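Local coordinates for protein diol-dehydratase (Roseburia inulinivorans, PDB 5I2A) that dehydrates 1,2-propanediol without vitamin B12, as a lyase of the glycyl radical enzyme family, at residues F456-P461 with K498-N503; E463-N468 with E494-Q499; I558-D563 with P718-V723; E588-K593 with T706-D711. All coordinates share one frame; numbering follows the deposited sequence.

Interaction 1 (F456-P461 with K498-N503); sequences FNMCRP and KQMLYN
Two torsion settings bring Phe456 and Met500 together: the phenylalanine turns CG away from its own backbone N (chi1 -175°), which carries its ring to helix 489-521, and the methionine bends at chi2, which brings its sulfur to segment 456-461, and again at chi3, which turns CE toward Met458. The result is a Met-aromatic contact made at the ring edge, with Met500 SD 5.1 Å from the centroid of the Phe456 ring and 80° off the ring normal. Phe456 lies near the end of strand 454-457, part of a five-stranded sheet consistent with one half of the barrel of glycyl radical enzymes. Its other rim reaches the end of the helical segment, where Phe456 CE2 lies 3.7 Å from Asn503 C and Asn503 O comes up in the ring plane. Beyond the strand the chain turns into helix 459-467, and Cys459 N is capped by Asn457 OD1 at 2.9 Å. Pro461 crosses the Met500 side chain at about a right angle, its CG 3.6 Å from Met500 SD. The sulfur thus touches both the proline ring and the aromatic edge, while Tyr674 of helix 661-678 also packs on Phe456, Met458 and Met500. The methyl groups of the two methionines meet as well, Met458 CE to Met500 CE being 3.8 Å. In the first turn of helix 459-467, Pro461 O rests 3.5 Å from Gln499 CB.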
loop_
_atom_site.group_PDB
_atom_site.type_symbol
_atom_site.label_atom_id
_atom_site.label_comp_id
_atom_site.label_asym_id
_atom_site.label_seq_id
_atom_site.Cartn_x
_atom_site.Cartn_y
_atom_site.Cartn_z
ATOM N N PHE A 456 15.845 -22.606 8.843
ATOM C CA PHE A 456 16.403 -23.202 7.637
ATOM C C PHE A 456 17.189 -24.461 7.984
ATOM O O PHE A 456 18.127 -24.413 8.785
ATOM C CB PHE A 456 17.314 -22.200 6.912
ATOM C CG PHE A 456 17.854 -22.689 5.584
ATOM C CD1 PHE A 456 18.988 -23.498 5.524
ATOM C CD2 PHE A 456 17.248 -22.308 4.392
ATOM C CE1 PHE A 456 19.504 -23.918 4.293
ATOM C CE2 PHE A 456 17.754 -22.730 3.151
ATOM C CZ PHE A 456 18.883 -23.535 3.106
ATOM N N ASN A 457 16.824 -25.572 7.351
ATOM C CA ASN A 457 17.472 -26.856 7.615
ATOM C C ASN A 457 18.668 -27.055 6.681
ATOM O O ASN A 457 18.489 -27.383 5.513
ATOM C CB ASN A 457 16.455 -28.001 7.450
ATOM C CG ASN A 457 17.001 -29.352 7.912
ATOM O OD1 ASN A 457 18.210 -29.567 7.946
ATOM N ND2 ASN A 457 16.096 -30.260 8.283
ATOM N N MET A 458 19.878 -26.870 7.196
ATOM C CA MET A 458 21.073 -26.973 6.361
ATOM C C MET A 458 21.346 -28.416 5.927
ATOM O O MET A 458 22.125 -28.635 5.012
ATOM C CB MET A 458 22.312 -26.402 7.081
ATOM C CG MET A 458 22.164 -24.936 7.533
ATOM S SD MET A 458 23.546 -24.362 8.549
ATOM C CE MET A 458 24.907 -24.766 7.480
ATOM N N CYS A 459 20.698 -29.391 6.561
ATOM C CA CYS A 459 20.844 -30.780 6.127
ATOM C C CYS A 459 20.030 -31.128 4.870
ATOM O O CYS A 459 20.355 -32.089 4.166
ATOM C CB CYS A 459 20.440 -31.741 7.257
ATOM S SG CYS A 459 21.520 -31.698 8.681
ATOM N N ARG A 460 18.948 -30.399 4.604
ATOM C CA ARG A 460 18.127 -30.783 3.457
ATOM C C ARG A 460 18.855 -30.529 2.116
ATOM O O ARG A 460 18.816 -31.395 1.246
ATOM C CB ARG A 460 16.760 -30.100 3.508
ATOM C CG ARG A 460 15.876 -30.614 4.668
ATOM C CD ARG A 460 14.634 -31.382 4.152
ATOM N NE ARG A 460 15.040 -32.634 3.564
ATOM C CZ ARG A 460 14.423 -33.293 2.595
ATOM N NH1 ARG A 460 13.299 -32.852 2.040
ATOM N NH2 ARG A 460 14.963 -34.429 2.186
ATOM N N PRO A 461 19.545 -29.373 1.958
ATOM C CA PRO A 461 20.384 -29.225 0.763
ATOM C C PRO A 461 21.465 -30.296 0.643
ATOM O O PRO A 461 21.830 -30.641 -0.480
ATOM C CB PRO A 461 21.018 -27.837 0.953
ATOM C CG PRO A 461 19.979 -27.084 1.705
ATOM C CD PRO A 461 19.497 -28.113 2.719
ATOM N N LYS A 498 25.814 -24.928 -3.917
ATOM C CA LYS A 498 24.766 -24.481 -4.833
ATOM C C LYS A 498 23.367 -24.861 -4.351
ATOM O O LYS A 498 22.435 -24.078 -4.498
ATOM C CB LYS A 498 24.992 -25.043 -6.244
ATOM C CG LYS A 498 26.206 -24.484 -7.006
ATOM C CD LYS A 498 26.443 -25.332 -8.259
ATOM C CE LYS A 498 27.673 -24.920 -9.039
ATOM N NZ LYS A 498 28.037 -25.936 -10.072
ATOM N N GLN A 499 23.214 -26.064 -3.801
ATOM C CA GLN A 499 21.940 -26.448 -3.206
ATOM C C GLN A 499 21.571 -25.467 -2.090
ATOM O O GLN A 499 20.412 -25.115 -1.922
ATOM C CB GLN A 499 21.985 -27.874 -2.649
ATOM C CG GLN A 499 22.023 -28.962 -3.698
ATOM C CD GLN A 499 20.710 -29.086 -4.433
ATOM O OE1 GLN A 499 19.696 -28.513 -4.029
ATOM N NE2 GLN A 499 20.719 -29.839 -5.510
ATOM N N MET A 500 22.572 -25.050 -1.325
ATOM C CA MET A 500 22.352 -24.119 -0.236
ATOM C C MET A 500 21.907 -22.767 -0.784
ATOM O O MET A 500 20.902 -22.231 -0.347
ATOM C CB MET A 500 23.618 -23.970 0.608
ATOM C CG MET A 500 23.896 -25.199 1.474
ATOM S SD MET A 500 22.825 -25.261 2.928
ATOM C CE MET A 500 23.615 -24.036 3.962
ATOM N N LEU A 501 22.656 -22.241 -1.752
ATOM C CA LEU A 501 22.391 -20.915 -2.300
ATOM C C LEU A 501 21.001 -20.831 -2.914
ATOM O O LEU A 501 20.268 -19.881 -2.665
ATOM C CB LEU A 501 23.454 -20.536 -3.334
ATOM C CG LEU A 501 23.388 -19.108 -3.881
ATOM C CD1 LEU A 501 23.436 -18.078 -2.765
ATOM C CD2 LEU A 501 24.503 -18.862 -4.889
ATOM N N TYR A 502 20.633 -21.837 -3.700
ATOM C CA TYR A 502 19.310 -21.866 -4.318
ATOM C C TYR A 502 18.190 -21.774 -3.281
ATOM O O TYR A 502 17.268 -20.964 -3.411
ATOM C CB TYR A 502 19.133 -23.136 -5.145
ATOM C CG TYR A 502 17.787 -23.230 -5.838
ATOM C CD1 TYR A 502 17.510 -22.460 -6.958
ATOM C CD2 TYR A 502 16.798 -24.084 -5.368
ATOM C CE1 TYR A 502 16.291 -22.549 -7.597
ATOM C CE2 TYR A 502 15.570 -24.177 -6.001
ATOM C CZ TYR A 502 15.323 -23.407 -7.112
ATOM O OH TYR A 502 14.111 -23.498 -7.755
ATOM N N ASN A 503 18.282 -22.601 -2.245
ATOM C CA ASN A 503 17.222 -22.657 -1.256
ATOM C C ASN A 503 17.242 -21.491 -0.270
ATOM O O ASN A 503 16.202 -21.085 0.227
ATOM C CB ASN A 503 17.277 -23.996 -0.535
ATOM C CG ASN A 503 16.675 -25.089 -1.377
ATOM O OD1 ASN A 503 15.458 -25.148 -1.536
ATOM N ND2 ASN A 503 17.523 -25.924 -1.974
#

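Interaction 2 (E463-N468 with E494-Q499); sequences EMVFSN and EAYRKQ
Val465 lays its CG2 methyl over the backbone of Tyr496, 3.5 Å from Tyr496 CA. Its two methyls divide the facing helix between them. CG1, set opposite the valine's backbone N (chi1 179°), reaches back to Ala495 CB at 3.9 Å, whereas CG2 touches Tyr496 CB, lies near the plane of the tyrosine ring at its edge, and also meets the aliphatic CG of Gln499. One residue earlier in helix 459-467, Met464 offers CB to the Gln499 amide, which it approaches to 3.5 Å at OE1, the two side chains crossing at about a right angle. The arrangement is a steep helix-helix packing: the short axes of 463-467 and 494-499 come within 9.2 Å at an angle of 118°, and a connection with short strands links the helices. Gln499 bends at chi2 and turns its amide into that connection, where OE1 is bonded to Ser477 OG and NE2 to Ile478 O and Thr480 OG1. An alanine here would take away the amide and is likely to leave Ile478 O and Ser477 without these partners, while opening a gap beside Met464 CB. Helix 459-467 closes with a Schellman motif in which Asn468 has positive phi, and Asn468 OD1 accepts from Gly481 N. Away from the valine, Arg497 grips Glu494 side-on through two nitrogens, with NE 3.1 Å from Glu494 OE1 and NH2 2.8 Å from Glu494 OE2, both oxygens being met on their syn sides.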
loop_
_atom_site.group_PDB
_atom_site.type_symbol
_atom_site.label_atom_id
_atom_site.label_comp_id
_atom_site.label_asym_id
_atom_site.label_seq_id
_atom_site.Cartn_x
_atom_site.Cartn_y
_atom_site.Cartn_z
ATOM N N GLU A 463 21.103 -33.517 1.659
ATOM C CA GLU A 463 20.353 -34.645 1.116
ATOM C C GLU A 463 20.100 -34.479 -0.383
ATOM O O GLU A 463 20.130 -35.455 -1.123
ATOM C CB GLU A 463 19.029 -34.819 1.845
ATOM C CG GLU A 463 19.175 -35.329 3.263
ATOM C CD GLU A 463 17.839 -35.713 3.870
ATOM O OE1 GLU A 463 17.097 -34.817 4.322
ATOM O OE2 GLU A 463 17.519 -36.910 3.873
ATOM N N MET A 464 19.875 -33.244 -0.831
ATOM C CA MET A 464 19.643 -32.997 -2.250
ATOM C C MET A 464 20.894 -33.255 -3.097
ATOM O O MET A 464 20.788 -33.576 -4.278
ATOM C CB MET A 464 19.140 -31.570 -2.486
ATOM C CG MET A 464 17.704 -31.320 -2.026
ATOM S SD MET A 464 16.452 -32.476 -2.661
ATOM C CE MET A 464 16.300 -33.638 -1.302
ATOM N N VAL A 465 22.077 -33.133 -2.512
ATOM C CA VAL A 465 23.271 -33.449 -3.288
ATOM C C VAL A 465 23.271 -34.941 -3.631
ATOM O O VAL A 465 23.578 -35.317 -4.759
ATOM C CB VAL A 465 24.573 -33.075 -2.557
ATOM C CG1 VAL A 465 25.793 -33.459 -3.406
ATOM C CG2 VAL A 465 24.599 -31.583 -2.268
ATOM N N PHE A 466 22.890 -35.777 -2.666
ATOM C CA PHE A 466 22.837 -37.224 -2.871
ATOM C C PHE A 466 21.765 -37.600 -3.885
ATOM O O PHE A 466 21.965 -38.486 -4.714
ATOM C CB PHE A 466 22.582 -37.964 -1.544
ATOM C CG PHE A 466 23.816 -38.098 -0.682
ATOM C CD1 PHE A 466 24.733 -39.113 -0.916
ATOM C CD2 PHE A 466 24.061 -37.208 0.353
ATOM C CE1 PHE A 466 25.880 -39.245 -0.132
ATOM C CE2 PHE A 466 25.195 -37.326 1.130
ATOM C CZ PHE A 466 26.114 -38.349 0.889
ATOM N N SER A 467 20.632 -36.914 -3.817
ATOM C CA SER A 467 19.479 -37.278 -4.628
ATOM C C SER A 467 19.357 -36.462 -5.907
ATOM O O SER A 467 18.351 -36.556 -6.587
ATOM C CB SER A 467 18.199 -37.120 -3.817
ATOM O OG SER A 467 17.897 -35.745 -3.650
ATOM N N ASN A 468 20.370 -35.657 -6.219
ATOM C CA ASN A 468 20.323 -34.779 -7.391
ATOM C C ASN A 468 19.031 -33.957 -7.449
ATOM O O ASN A 468 18.386 -33.833 -8.500
ATOM C CB ASN A 468 20.498 -35.590 -8.682
ATOM C CG ASN A 468 20.803 -34.712 -9.888
ATOM O OD1 ASN A 468 21.205 -33.559 -9.748
ATOM N ND2 ASN A 468 20.627 -35.264 -11.078
ATOM N N GLU A 494 31.020 -28.180 -3.794
ATOM C CA GLU A 494 30.478 -27.185 -4.697
ATOM C C GLU A 494 28.999 -27.453 -4.988
ATOM O O GLU A 494 28.190 -26.528 -5.027
ATOM C CB GLU A 494 31.301 -27.145 -5.989
ATOM C CG GLU A 494 30.765 -26.206 -7.057
ATOM C CD GLU A 494 30.716 -24.749 -6.614
ATOM O OE1 GLU A 494 31.383 -24.377 -5.632
ATOM O OE2 GLU A 494 30.000 -23.963 -7.260
ATOM N N ALA A 495 28.644 -28.717 -5.178
ATOM C CA ALA A 495 27.243 -29.076 -5.344
ATOM C C ALA A 495 26.422 -28.676 -4.101
ATOM O O ALA A 495 25.315 -28.146 -4.221
ATOM C CB ALA A 495 27.108 -30.571 -5.620
ATOM N N TYR A 496 26.974 -28.928 -2.915
ATOM C CA TYR A 496 26.308 -28.548 -1.675
ATOM C C TYR A 496 26.159 -27.033 -1.572
ATOM O O TYR A 496 25.096 -26.539 -1.190
ATOM C CB TYR A 496 27.060 -29.083 -0.457
ATOM C CG TYR A 496 26.442 -28.678 0.865
ATOM C CD1 TYR A 496 25.120 -28.989 1.167
ATOM C CD2 TYR A 496 27.178 -27.993 1.811
ATOM C CE1 TYR A 496 24.554 -28.618 2.386
ATOM C CE2 TYR A 496 26.620 -27.615 3.026
ATOM C CZ TYR A 496 25.318 -27.926 3.305
ATOM O OH TYR A 496 24.786 -27.538 4.500
ATOM N N ARG A 497 27.213 -26.301 -1.931
ATOM C CA ARG A 497 27.163 -24.834 -1.890
ATOM C C ARG A 497 25.996 -24.324 -2.746
ATOM O O ARG A 497 25.253 -23.426 -2.332
ATOM C CB ARG A 497 28.481 -24.212 -2.364
ATOM C CG ARG A 497 28.585 -22.702 -2.118
ATOM C CD ARG A 497 29.792 -22.076 -2.820
ATOM N NE ARG A 497 29.683 -22.178 -4.270
ATOM C CZ ARG A 497 28.982 -21.344 -5.031
ATOM N NH1 ARG A 497 28.322 -20.333 -4.484
ATOM N NH2 ARG A 497 28.944 -21.513 -6.341
ATOM N N LYS A 498 25.814 -24.928 -3.917
ATOM C CA LYS A 498 24.766 -24.481 -4.833
ATOM C C LYS A 498 23.367 -24.861 -4.351
ATOM O O LYS A 498 22.435 -24.078 -4.498
ATOM C CB LYS A 498 24.992 -25.043 -6.244
ATOM C CG LYS A 498 26.206 -24.484 -7.006
ATOM C CD LYS A 498 26.443 -25.332 -8.259
ATOM C CE LYS A 498 27.673 -24.920 -9.039
ATOM N NZ LYS A 498 28.037 -25.936 -10.072
ATOM N N GLN A 499 23.214 -26.064 -3.801
ATOM C CA GLN A 499 21.940 -26.448 -3.206
ATOM C C GLN A 499 21.571 -25.467 -2.090
ATOM O O GLN A 499 20.412 -25.115 -1.922
ATOM C CB GLN A 499 21.985 -27.874 -2.649
ATOM C CG GLN A 499 22.023 -28.962 -3.698
ATOM C CD GLN A 499 20.710 -29.086 -4.433
ATOM O OE1 GLN A 499 19.696 -28.513 -4.029
ATOM N NE2 GLN A 499 20.719 -29.839 -5.510
#

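Interaction 3 (I558-D563 with P718-V723); sequences IANVAD and PVADGV
The carboxamide of Asn560 is the flat group across which these segments meet: Ala720 N lies in its carbonyl plane and donates to a lone pair of Asn560 OD1. This bond is short and nearly straight, 2.8 Å from Ala720 N to Asn560 OD1 with an angle of 170° at the hydrogen. The same oxygen touches carbon on two neighbouring loop residues, with Val719 CB at 3.4 Å and Ala720 CB at 3.6 Å from Asn560 OD1, the valine side chain crossing the asparagine at about a right angle. At the other end of the amide, ND2 donates to Asp711 OD2, so the rotation of the group is fixed from both ends. One residue earlier, Ala559 CB meets Ala720 CB at 4.0 Å, and Ile558 CD1 approaches Val723 CG1 more loosely. Segment 558-563 is the first part of helix 558-574, which follows strand 548-556 and has helix 661-678 packed against it. Segment 718-723 belongs to the glycine radical region, which holds the predicted radical site Gly817. The amides of the first helical turn are bridged to the loop by solvent: one water accepts a hydrogen bond from Ala559 N and donates to Gly722 O at 2.8 Å, and a second accepts from Ile558 N and lies close to the same carbonyl. Buried backbone N-H groups on both sides are thus satisfied by neutral acceptors, directly or through water, so the loop is tied to the helix start without any ion pair across the contact.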
loop_
_atom_site.group_PDB
_atom_site.type_symbol
_atom_site.label_atom_id
_atom_site.label_comp_id
_atom_site.label_asym_id
_atom_site.label_seq_id
_atom_site.Cartn_x
_atom_site.Cartn_y
_atom_site.Cartn_z
ATOM N N ILE A 558 24.661 -27.310 11.753
ATOM C CA ILE A 558 26.083 -27.146 11.426
ATOM C C ILE A 558 26.945 -28.372 11.810
ATOM O O ILE A 558 27.757 -28.831 11.003
ATOM C CB ILE A 558 26.666 -25.895 12.093
ATOM C CG1 ILE A 558 26.294 -24.659 11.281
ATOM C CG2 ILE A 558 28.172 -25.975 12.154
ATOM C CD1 ILE A 558 26.887 -23.376 11.820
ATOM N N ALA A 559 26.772 -28.903 13.022
ATOM C CA ALA A 559 27.545 -30.086 13.434
ATOM C C ALA A 559 27.272 -31.273 12.508
ATOM O O ALA A 559 28.201 -31.963 12.080
ATOM C CB ALA A 559 27.236 -30.476 14.906
ATOM N N ASN A 560 25.997 -31.510 12.214
ATOM C CA ASN A 560 25.613 -32.632 11.359
ATOM C C ASN A 560 26.240 -32.497 9.975
ATOM O O ASN A 560 26.784 -33.461 9.445
ATOM C CB ASN A 560 24.091 -32.736 11.236
ATOM C CG ASN A 560 23.406 -32.812 12.585
ATOM O OD1 ASN A 560 22.827 -31.835 13.049
ATOM N ND2 ASN A 560 23.492 -33.972 13.233
ATOM N N VAL A 561 26.184 -31.291 9.415
ATOM C CA VAL A 561 26.742 -31.019 8.092
ATOM C C VAL A 561 28.264 -31.178 8.083
ATOM O O VAL A 561 28.817 -31.804 7.189
ATOM C CB VAL A 561 26.363 -29.594 7.598
ATOM C CG1 VAL A 561 27.147 -29.209 6.343
ATOM C CG2 VAL A 561 24.877 -29.507 7.342
ATOM N N ALA A 562 28.934 -30.632 9.091
ATOM C CA ALA A 562 30.386 -30.702 9.150
ATOM C C ALA A 562 30.865 -32.148 9.223
ATOM O O ALA A 562 31.758 -32.557 8.476
ATOM C CB ALA A 562 30.912 -29.930 10.341
ATOM N N ASP A 563 30.280 -32.905 10.139
ATOM C CA ASP A 563 30.659 -34.296 10.322
ATOM C C ASP A 563 30.309 -35.118 9.085
ATOM O O ASP A 563 31.081 -35.990 8.676
ATOM C CB ASP A 563 29.984 -34.872 11.558
ATOM C CG ASP A 563 30.617 -34.381 12.860
ATOM O OD1 ASP A 563 31.835 -34.093 12.877
ATOM O OD2 ASP A 563 29.890 -34.285 13.864
ATOM N N PRO A 718 16.570 -35.870 15.852
ATOM C CA PRO A 718 16.832 -34.420 15.860
ATOM C C PRO A 718 18.159 -34.044 15.211
ATOM O O PRO A 718 19.089 -34.845 15.236
ATOM C CB PRO A 718 16.851 -34.072 17.357
ATOM C CG PRO A 718 15.948 -35.124 17.991
ATOM C CD PRO A 718 16.215 -36.374 17.197
ATOM N N VAL A 719 18.233 -32.863 14.605
ATOM C CA VAL A 719 19.534 -32.322 14.216
ATOM C C VAL A 719 20.109 -31.592 15.430
ATOM O O VAL A 719 19.429 -31.455 16.436
ATOM C CB VAL A 719 19.441 -31.380 12.993
ATOM C CG1 VAL A 719 19.015 -32.161 11.771
ATOM C CG2 VAL A 719 18.484 -30.239 13.260
ATOM N N ALA A 720 21.356 -31.145 15.347
ATOM C CA ALA A 720 22.004 -30.454 16.464
ATOM C C ALA A 720 21.292 -29.163 16.878
ATOM O O ALA A 720 20.602 -28.524 16.090
ATOM C CB ALA A 720 23.463 -30.144 16.121
ATOM N N ASP A 721 21.453 -28.802 18.140
ATOM C CA ASP A 721 20.887 -27.568 18.650
ATOM C C ASP A 721 21.938 -26.480 18.613
ATOM O O ASP A 721 22.912 -26.540 19.351
ATOM C CB ASP A 721 20.356 -27.758 20.077
ATOM C CG ASP A 721 21.365 -28.449 20.996
ATOM O OD1 ASP A 721 21.914 -29.495 20.612
ATOM O OD2 ASP A 721 21.602 -27.949 22.106
ATOM N N GLY A 722 21.751 -25.497 17.739
ATOM C CA GLY A 722 22.664 -24.372 17.639
ATOM C C GLY A 722 23.964 -24.659 16.915
ATOM O O GLY A 722 23.974 -25.365 15.913
ATOM N N VAL A 723 25.062 -24.103 17.428
ATOM C CA VAL A 723 26.375 -24.291 16.820
ATOM C C VAL A 723 27.232 -25.309 17.577
ATOM O O VAL A 723 28.349 -25.585 17.176
ATOM C CB VAL A 723 27.163 -22.944 16.723
ATOM C CG1 VAL A 723 26.413 -21.967 15.851
ATOM C CG2 VAL A 723 27.387 -22.350 18.094
HETATM O O HOH W 1 23.585 -24.689 13.014
HETATM O O HOH W 2 25.644 -27.565 15.519
#

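Interaction 4 (E588-K593 with T706-D711); sequences EMNYGK and TGATPD
Tyr591 points its hydroxyl at the backbone of the other loop, and its OH donates to Thr709 O at 2.8 Å. The carbonyl oxygen lies in the plane of the tyrosine ring, at its edge, yet the two groups are not coplanar: the phenol comes from above the carbonyl plane, 42° out of it. The ring gets there because CG stands opposite the carbonyl carbon of Tyr591 (chi1 -68°), on a backbone with positive phi. Ala708 CB sits obliquely against the same ring, 4.2 Å from Tyr591 CE2, and Pro710 CA closes in on the hydroxyl at 3.4 Å from Tyr591 OH. The preceding residue, Asn590, brings OD1 to within 3.8 Å of Ala708 CB, although its strongest polar partner is Ala715 N. Asn590 is the C-prime residue of the Schellman motif that ends helix 580-588, so the contact fastens a helix terminus to the loop between helices 699-703 and 734-741. Leu714 and Ile650 pack on the tyrosine. A phenylalanine in its place would keep the ring against Ala708 but would probably leave Thr709 O without its hydroxyl donor. Within the same loop, Arg713 hydrogen-bonds Gly707 O and Thr709 OG1. The two segments are therefore joined by a single neutral hydrogen bond, with apolar contact from Ala708 beside it, and what fixes the pairing is a side chain recognising the main chain.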
loop_
_atom_site.group_PDB
_atom_site.type_symbol
_atom_site.label_atom_id
_atom_site.label_comp_id
_atom_site.label_asym_id
_atom_site.label_seq_id
_atom_site.Cartn_x
_atom_site.Cartn_y
_atom_site.Cartn_z
ATOM N N GLU A 588 19.682 -44.166 2.503
ATOM C CA GLU A 588 18.303 -44.446 2.138
ATOM C C GLU A 588 17.696 -45.515 3.039
ATOM O O GLU A 588 16.529 -45.428 3.402
ATOM C CB GLU A 588 18.213 -44.887 0.675
ATOM C CG GLU A 588 18.511 -43.784 -0.327
ATOM C CD GLU A 588 18.621 -44.303 -1.756
ATOM O OE1 GLU A 588 18.706 -45.535 -1.938
ATOM O OE2 GLU A 588 18.616 -43.479 -2.693
ATOM N N MET A 589 18.507 -46.503 3.412
ATOM C CA MET A 589 18.059 -47.630 4.228
ATOM C C MET A 589 18.325 -47.454 5.735
ATOM O O MET A 589 18.286 -48.430 6.500
ATOM C CB MET A 589 18.733 -48.920 3.738
ATOM C CG MET A 589 18.378 -49.309 2.315
ATOM S SD MET A 589 16.614 -49.614 2.171
ATOM C CE MET A 589 16.332 -50.729 3.525
ATOM N N ASN A 590 18.584 -46.218 6.159
ATOM C CA ASN A 590 18.811 -45.916 7.576
ATOM C C ASN A 590 19.877 -46.821 8.200
ATOM O O ASN A 590 19.725 -47.292 9.321
ATOM C CB ASN A 590 17.505 -46.032 8.364
ATOM C CG ASN A 590 17.571 -45.336 9.712
ATOM O OD1 ASN A 590 18.340 -44.395 9.898
ATOM N ND2 ASN A 590 16.758 -45.800 10.665
ATOM N N TYR A 591 20.943 -47.063 7.442
ATOM C CA TYR A 591 22.068 -47.866 7.897
ATOM C C TYR A 591 21.648 -49.299 8.289
ATOM O O TYR A 591 22.314 -49.952 9.081
ATOM C CB TYR A 591 22.751 -47.180 9.079
ATOM C CG TYR A 591 23.479 -45.887 8.750
ATOM C CD1 TYR A 591 24.668 -45.898 8.037
ATOM C CD2 TYR A 591 22.999 -44.664 9.189
ATOM C CE1 TYR A 591 25.347 -44.728 7.749
ATOM C CE2 TYR A 591 23.681 -43.477 8.915
ATOM C CZ TYR A 591 24.852 -43.518 8.193
ATOM O OH TYR A 591 25.543 -42.358 7.909
ATOM N N GLY A 592 20.537 -49.769 7.736
ATOM C CA GLY A 592 20.006 -51.078 8.074
ATOM C C GLY A 592 19.336 -51.146 9.438
ATOM O O GLY A 592 19.089 -52.227 9.945
ATOM N N LYS A 593 19.017 -49.998 10.030
ATOM C CA LYS A 593 18.435 -49.986 11.371
ATOM C C LYS A 593 16.908 -50.027 11.373
ATOM O O LYS A 593 16.288 -49.974 12.430
ATOM C CB LYS A 593 18.908 -48.749 12.143
ATOM C CG LYS A 593 20.419 -48.608 12.228
ATOM C CD LYS A 593 21.011 -49.573 13.237
ATOM C CE LYS A 593 22.532 -49.462 13.276
ATOM N NZ LYS A 593 23.116 -50.207 14.428
ATOM N N THR A 706 14.167 -34.969 8.200
ATOM C CA THR A 706 15.476 -35.168 7.620
ATOM C C THR A 706 15.813 -36.643 7.629
ATOM O O THR A 706 15.751 -37.277 8.685
ATOM C CB THR A 706 16.538 -34.392 8.413
ATOM O OG1 THR A 706 16.132 -33.021 8.509
ATOM C CG2 THR A 706 17.910 -34.505 7.769
ATOM N N GLY A 707 16.172 -37.187 6.473
ATOM C CA GLY A 707 16.653 -38.562 6.421
ATOM C C GLY A 707 17.969 -38.764 7.169
ATOM O O GLY A 707 18.545 -37.827 7.743
ATOM N N ALA A 708 18.452 -39.996 7.167
ATOM C CA ALA A 708 19.745 -40.301 7.774
ATOM C C ALA A 708 20.862 -39.497 7.113
ATOM O O ALA A 708 20.823 -39.248 5.910
ATOM C CB ALA A 708 20.037 -41.782 7.671
ATOM N N THR A 709 21.866 -39.108 7.890
ATOM C CA THR A 709 22.964 -38.315 7.342
ATOM C C THR A 709 24.319 -39.002 7.556
ATOM O O THR A 709 24.450 -39.849 8.433
ATOM C CB THR A 709 22.964 -36.894 7.953
ATOM O OG1 THR A 709 22.753 -36.977 9.365
ATOM C CG2 THR A 709 21.828 -36.082 7.335
ATOM N N PRO A 710 25.321 -38.657 6.729
ATOM C CA PRO A 710 26.628 -39.322 6.745
ATOM C C PRO A 710 27.432 -39.127 8.029
ATOM O O PRO A 710 28.478 -39.760 8.157
ATOM C CB PRO A 710 27.374 -38.671 5.571
ATOM C CG PRO A 710 26.345 -38.123 4.698
ATOM C CD PRO A 710 25.200 -37.738 5.581
ATOM N N ASP A 711 26.972 -38.267 8.936
ATOM C CA ASP A 711 27.612 -38.121 10.242
ATOM C C ASP A 711 27.292 -39.327 11.119
ATOM O O ASP A 711 27.917 -39.523 12.159
ATOM C CB ASP A 711 27.182 -36.808 10.934
ATOM C CG ASP A 711 25.673 -36.716 11.169
ATOM O OD1 ASP A 711 24.908 -37.410 10.469
ATOM O OD2 ASP A 711 25.254 -35.936 12.048
#

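All four contacts are buried and lie on the same side of the chain's centre. Interactions 1 and 2 hold the same elements, helices 459-467 and 489-521, and have no hydrogen bond across them: sulfur and aromatic carbon dominate where the strand turns into the helix, aliphatic packing farther along. Interactions 3 and 4 bind the long loop after helix 699-703 instead, and there polar side chains recognise backbone groups, with bridging waters in interaction 3. The pairs are coupled: Tyr496 OH bonds Met458 O, Asn457 ND2 bonds Thr706 OG1, and Asp563 CB packs on Asp711 CB. The centres of interactions 2 and 4 lie farthest out, about 29 and 30 Å from the centre of the chain.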